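Side-chain contacts in SnoaL-like domain-containing protein (Xanthomonas campestris pv. campestris, PDB 3G8Z), which is of unknown function but adopts the cystatin-like fold of the SnoaL-like family, some of whose members are polyketide cyclases: residues W51-P54 and G55-F59; G61-G65 and M66-G70. All coordinates share one frame; numbering follows the deposited sequence. Where two conformers were deposited one is given.

Contact 1: residues W51-P54 and G55-F59; sequences WHQP and GNHQF
The end of strand 49-53 meets the loop that follows it chiefly through Gln-53, whose methylenes touch the backbone carbonyl of Phe-59 and the imidazole of His-57. Before it in the chain, Trp-51 sets the scene. Its indole lies on the same face of the strand as Gln-53, and NE1 gives an almost perfectly straight bond to Gln-53 OE1 (3.0 Å, 177° at the hydrogen). The acceptor sits at the ring edge, in the plane of the indole, although NE1 is itself tilted from the plane of the amide carbonyl. Glutamine suits this place because its chain, bent at chi2 (84°), turns the amide back toward the tryptophan and leaves the methylenes to face the loop. CB and CG each lie 3.4 Å from Phe-59 O, and CG also comes within 3.9 Å of His-57 CE1, the two side chains crossing at nearly a right angle. Pro-54 follows directly after the strand; lacking an N-H, it can donate no further backbone bond. Its carbonyl O lies 3.3 Å from His-57 NE2 and receives a hydrogen bond from Ser-60. Gly-55 comes next with a positive phi, where a beta carbon would collide with Pro-54 O. Within the loop, His-57 ND1 accepts a hydrogen bond from Phe-59 N at 3.1 Å, the donor standing somewhat out of the ring plane. Outside the loop, Trp-146 of the C-terminal helix meets both the His-57 and Phe-59 rings. The whole is a beta-hairpin connection, with residues 54-60 joining antiparallel neighbours 49-53 and 61-64 at one margin of the mixed sheet of a cystatin-like fold.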
loop_
_atom_site.group_PDB
_atom_site.type_symbol
_atom_site.label_atom_id
_atom_site.label_comp_id
_atom_site.label_asym_id
_atom_site.label_seq_id
_atom_site.Cartn_x
_atom_site.Cartn_y
_atom_site.Cartn_z
ATOM N N TRP A 51 -8.256 -9.100 8.931
ATOM C CA TRP A 51 -6.795 -9.031 8.900
ATOM C C TRP A 51 -6.231 -9.964 7.822
ATOM O O TRP A 51 -6.381 -11.189 7.923
ATOM C CB TRP A 51 -6.284 -9.441 10.276
ATOM C CG TRP A 51 -4.831 -9.340 10.458
ATOM C CD1 TRP A 51 -3.879 -10.151 9.917
ATOM C CD2 TRP A 51 -4.138 -8.381 11.255
ATOM N NE1 TRP A 51 -2.626 -9.749 10.320
ATOM C CE2 TRP A 51 -2.760 -8.663 11.146
ATOM C CE3 TRP A 51 -4.547 -7.319 12.062
ATOM C CZ2 TRP A 51 -1.792 -7.923 11.828
ATOM C CZ3 TRP A 51 -3.578 -6.590 12.735
ATOM C CH2 TRP A 51 -2.226 -6.890 12.609
ATOM N N HIS A 52 -5.625 -9.395 6.779
ATOM C CA HIS A 52 -5.077 -10.195 5.668
ATOM C C HIS A 52 -3.557 -10.354 5.801
ATOM O O HIS A 52 -2.800 -9.392 5.637
ATOM C CB HIS A 52 -5.373 -9.566 4.303
ATOM C CG HIS A 52 -6.802 -9.168 4.095
ATOM N ND1 HIS A 52 -7.777 -10.067 3.726
ATOM C CD2 HIS A 52 -7.401 -7.957 4.129
ATOM C CE1 HIS A 52 -8.930 -9.431 3.582
ATOM N NE2 HIS A 52 -8.721 -8.140 3.791
ATOM N N GLN A 53 -3.115 -11.562 6.102
ATOM C CA GLN A 53 -1.705 -11.838 6.274
ATOM C C GLN A 53 -1.237 -12.634 5.066
ATOM O O GLN A 53 -1.745 -13.737 4.804
ATOM C CB GLN A 53 -1.510 -12.637 7.564
ATOM C CG GLN A 53 -0.053 -12.882 7.963
ATOM C CD GLN A 53 0.586 -11.737 8.740
ATOM O OE1 GLN A 53 -0.045 -11.115 9.597
ATOM N NE2 GLN A 53 1.847 -11.463 8.444
ATOM N N PRO A 54 -0.275 -12.087 4.317
ATOM C CA PRO A 54 0.181 -12.693 3.089
ATOM C C PRO A 54 1.037 -13.926 3.303
ATOM O O PRO A 54 1.443 -14.235 4.423
ATOM C CB PRO A 54 1.023 -11.583 2.462
ATOM C CG PRO A 54 1.542 -10.843 3.594
ATOM C CD PRO A 54 0.460 -10.852 4.617
ATOM N N GLY A 55 1.252 -14.662 2.230
ATOM C CA GLY A 55 2.286 -15.664 2.213
ATOM C C GLY A 55 1.798 -17.077 2.402
ATOM O O GLY A 55 0.638 -17.406 2.175
ATOM N N ASN A 56 2.718 -17.917 2.845
ATOM C CA ASN A 56 2.474 -19.321 2.904
ATOM C C ASN A 56 3.107 -19.888 4.142
ATOM O O ASN A 56 4.001 -20.736 4.067
ATOM C CB ASN A 56 3.038 -19.949 1.638
ATOM C CG ASN A 56 2.052 -19.897 0.497
ATOM O OD1 ASN A 56 1.176 -20.763 0.387
ATOM N ND2 ASN A 56 2.157 -18.867 -0.344
ATOM N N HIS A 57 2.674 -19.376 5.285
ATOM C CA HIS A 57 3.158 -19.856 6.575
ATOM C C HIS A 57 1.976 -20.004 7.503
ATOM O O HIS A 57 0.835 -19.784 7.102
ATOM C CB HIS A 57 4.178 -18.876 7.157
ATOM C CG HIS A 57 3.661 -17.477 7.271
ATOM N ND1 HIS A 57 2.839 -17.068 8.289
ATOM C CD2 HIS A 57 3.859 -16.388 6.490
ATOM C CE1 HIS A 57 2.552 -15.785 8.137
ATOM N NE2 HIS A 57 3.168 -15.348 7.055
ATOM N N GLN A 58 2.231 -20.430 8.725
ATOM C CA GLN A 58 1.162 -20.815 9.644
ATOM C C GLN A 58 0.179 -19.707 10.010
ATOM O O GLN A 58 -0.925 -20.003 10.449
ATOM C CB GLN A 58 1.750 -21.420 10.922
ATOM C CG GLN A 58 2.625 -20.476 11.711
ATOM C CD GLN A 58 3.108 -21.092 13.012
ATOM O OE1 GLN A 58 2.301 -21.508 13.827
ATOM N NE2 GLN A 58 4.429 -21.148 13.211
ATOM N N PHE A 59 0.557 -18.445 9.825
ATOM C CA PHE A 59 -0.346 -17.319 10.133
ATOM C C PHE A 59 -0.946 -16.693 8.898
ATOM O O PHE A 59 -1.675 -15.721 8.996
ATOM C CB PHE A 59 0.393 -16.235 10.932
ATOM C CG PHE A 59 1.073 -16.765 12.160
ATOM C CD1 PHE A 59 0.330 -17.330 13.173
ATOM C CD2 PHE A 59 2.463 -16.749 12.273
ATOM C CE1 PHE A 59 0.936 -17.822 14.306
ATOM C CE2 PHE A 59 3.071 -17.247 13.399
ATOM C CZ PHE A 59 2.310 -17.789 14.415
#

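Contact 2: residues G61-G65 and M66-G70; sequences GTHRG and MAVVG
Gly-65 O receives two backbone N-H groups of the next turn, from Val-69 and Val-68, at a strand-to-helix junction in which Gly-65 is the N-cap of helix 66-79. The bond from Val-69 N is nearly straight (2.9 Å, 173°) and lies in the carbonyl plane. That from Val-68 N is more bent (3.0 Å, 145°) and reaches the oxygen from above the plane, so the first turn is gripped twice by a single acceptor. Glycine suits the cap because the chain turns here with a positive phi, where a beta carbon would run into the carbonyl oxygen of Arg-64.

The two valines pack beside the Gly-65 carbonyl, Val-69 buried and Val-68 at the surface. With chi1 of Val-69 at 170°, its CG2 stands beside the backbone N, which brings this methyl to 3.5 Å from Gly-65 O. The same methyl touches His-63 CB at 4.1 Å, while Val-68 CG1 approaches that CB from the neighbouring position at 3.9 Å. The other branch of Val-68, CG2, rests against Arg-64 O. A beta-branched residue fits position 68, since one methyl can meet His-63 while the other covers a backbone carbonyl.

Farther out, Val-69 packs on Val-49 and Trp-51 of the adjacent strand. Backbone hydrogen bonds pair Gly-65 with Val-49 and Met-66, deposited as selenomethionine, with Pro-47, tying the corner to strand 49-53 and the residues just before it. The side chain of exposed Arg-64 starts away from the helix. The imidazole of His-63 is steadied at its far end by NE2 bonding to Phe-59 O, and one ring face lies 3.7 Å from Gly-61 C, which is offset toward the rim.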
loop_
_atom_site.group_PDB
_atom_site.type_symbol
_atom_site.label_atom_id
_atom_site.label_comp_id
_atom_site.label_asym_id
_atom_site.label_seq_id
_atom_site.Cartn_x
_atom_site.Cartn_y
_atom_site.Cartn_z
ATOM N N GLY A 61 -3.178 -15.926 5.597
ATOM C CA GLY A 61 -4.603 -16.004 5.331
ATOM C C GLY A 61 -5.357 -14.812 5.851
ATOM O O GLY A 61 -4.764 -13.876 6.377
ATOM N N THR A 62 -6.672 -14.849 5.699
ATOM C CA THR A 62 -7.512 -13.779 6.206
ATOM C C THR A 62 -8.139 -14.212 7.518
ATOM O O THR A 62 -8.700 -15.302 7.625
ATOM C CB THR A 62 -8.578 -13.369 5.181
ATOM O OG1 THR A 62 -7.914 -12.866 4.019
ATOM C CG2 THR A 62 -9.459 -12.271 5.736
ATOM N N HIS A 63 -8.007 -13.367 8.523
ATOM C CA HIS A 63 -8.526 -13.650 9.845
ATOM C C HIS A 63 -9.528 -12.570 10.194
ATOM O O HIS A 63 -9.328 -11.420 9.845
ATOM C CB HIS A 63 -7.376 -13.657 10.829
ATOM C CG HIS A 63 -6.218 -14.467 10.351
ATOM N ND1 HIS A 63 -6.223 -15.845 10.376
ATOM C CD2 HIS A 63 -5.040 -14.100 9.798
ATOM C CE1 HIS A 63 -5.081 -16.291 9.875
ATOM N NE2 HIS A 63 -4.346 -15.251 9.518
ATOM N N ARG A 64 -10.588 -12.940 10.897
ATOM C CA ARG A 64 -11.659 -12.008 11.203
ATOM C C ARG A 64 -11.968 -11.999 12.691
ATOM O O ARG A 64 -12.177 -13.050 13.300
ATOM C CB ARG A 64 -12.916 -12.390 10.431
ATOM C CG ARG A 64 -14.098 -11.476 10.683
ATOM C CD ARG A 64 -14.066 -10.289 9.775
ATOM N NE ARG A 64 -15.305 -9.516 9.797
ATOM C CZ ARG A 64 -16.119 -9.347 8.757
ATOM N NH1 ARG A 64 -15.864 -9.913 7.581
ATOM N NH2 ARG A 64 -17.207 -8.604 8.895
ATOM N N GLY A 65 -12.011 -10.805 13.266
ATOM C CA GLY A 65 -12.329 -10.643 14.657
ATOM C C GLY A 65 -11.115 -10.675 15.552
ATOM O O GLY A 65 -10.220 -11.482 15.352
HETATM N N MSE A 66 -11.102 -9.783 16.536
HETATM C CA MSE A 66 -10.047 -9.747 17.548
HETATM C C MSE A 66 -10.015 -11.017 18.387
HETATM O O MSE A 66 -8.976 -11.337 18.969
HETATM C CB MSE A 66 -10.204 -8.529 18.455
HETATM C CG MSE A 66 -9.685 -7.259 17.841
HETATM SE SE MSE A 66 -7.767 -7.329 17.460
HETATM C CE MSE A 66 -7.125 -7.534 19.264
ATOM N N ALA A 67 -11.126 -11.759 18.434
ATOM C CA ALA A 67 -11.135 -13.045 19.137
ATOM C C ALA A 67 -10.103 -13.972 18.534
ATOM O O ALA A 67 -9.526 -14.800 19.234
ATOM C CB ALA A 67 -12.530 -13.695 19.113
ATOM N N VAL A 68 -9.860 -13.804 17.236
ATOM C CA VAL A 68 -8.891 -14.605 16.490
ATOM C C VAL A 68 -7.565 -13.869 16.340
ATOM O O VAL A 68 -6.483 -14.436 16.571
ATOM C CB VAL A 68 -9.435 -14.934 15.068
ATOM C CG1 VAL A 68 -8.316 -15.408 14.147
ATOM C CG2 VAL A 68 -10.590 -15.966 15.168
ATOM N N VAL A 69 -7.649 -12.606 15.948
ATOM C CA VAL A 69 -6.448 -11.821 15.711
ATOM C C VAL A 69 -5.616 -11.595 16.973
ATOM O O VAL A 69 -4.399 -11.653 16.903
ATOM C CB VAL A 69 -6.756 -10.455 15.060
ATOM C CG1 VAL A 69 -5.503 -9.555 15.058
ATOM C CG2 VAL A 69 -7.265 -10.647 13.647
ATOM N N GLY A 70 -6.242 -11.317 18.110
ATOM C CA GLY A 70 -5.473 -11.086 19.333
ATOM C C GLY A 70 -4.588 -12.281 19.678
ATOM O O GLY A 70 -3.372 -12.165 19.801
#

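Contact 1 closes before contact 2 opens, and their centres lie about 11 Å apart: contact 1 is the turn of the hairpin, and contact 2 is where its second strand passes into helix 66-79. The pairing of the strands links them directly: Trp-51 N to His-63 O and Gln-53 O to Gly-61 N are each 2.7 Å apart and probably hydrogen-bonded. Packing adds a second joint, with Trp-51 CB 3.7 Å from Val-69 CG2, so the start of the helix lies against the strand that leads into the loop. A glycerol, probably from the crystallisation liquor, hydrogen-bonds Gln-53 O; such molecules often mark pockets, but no active site is established.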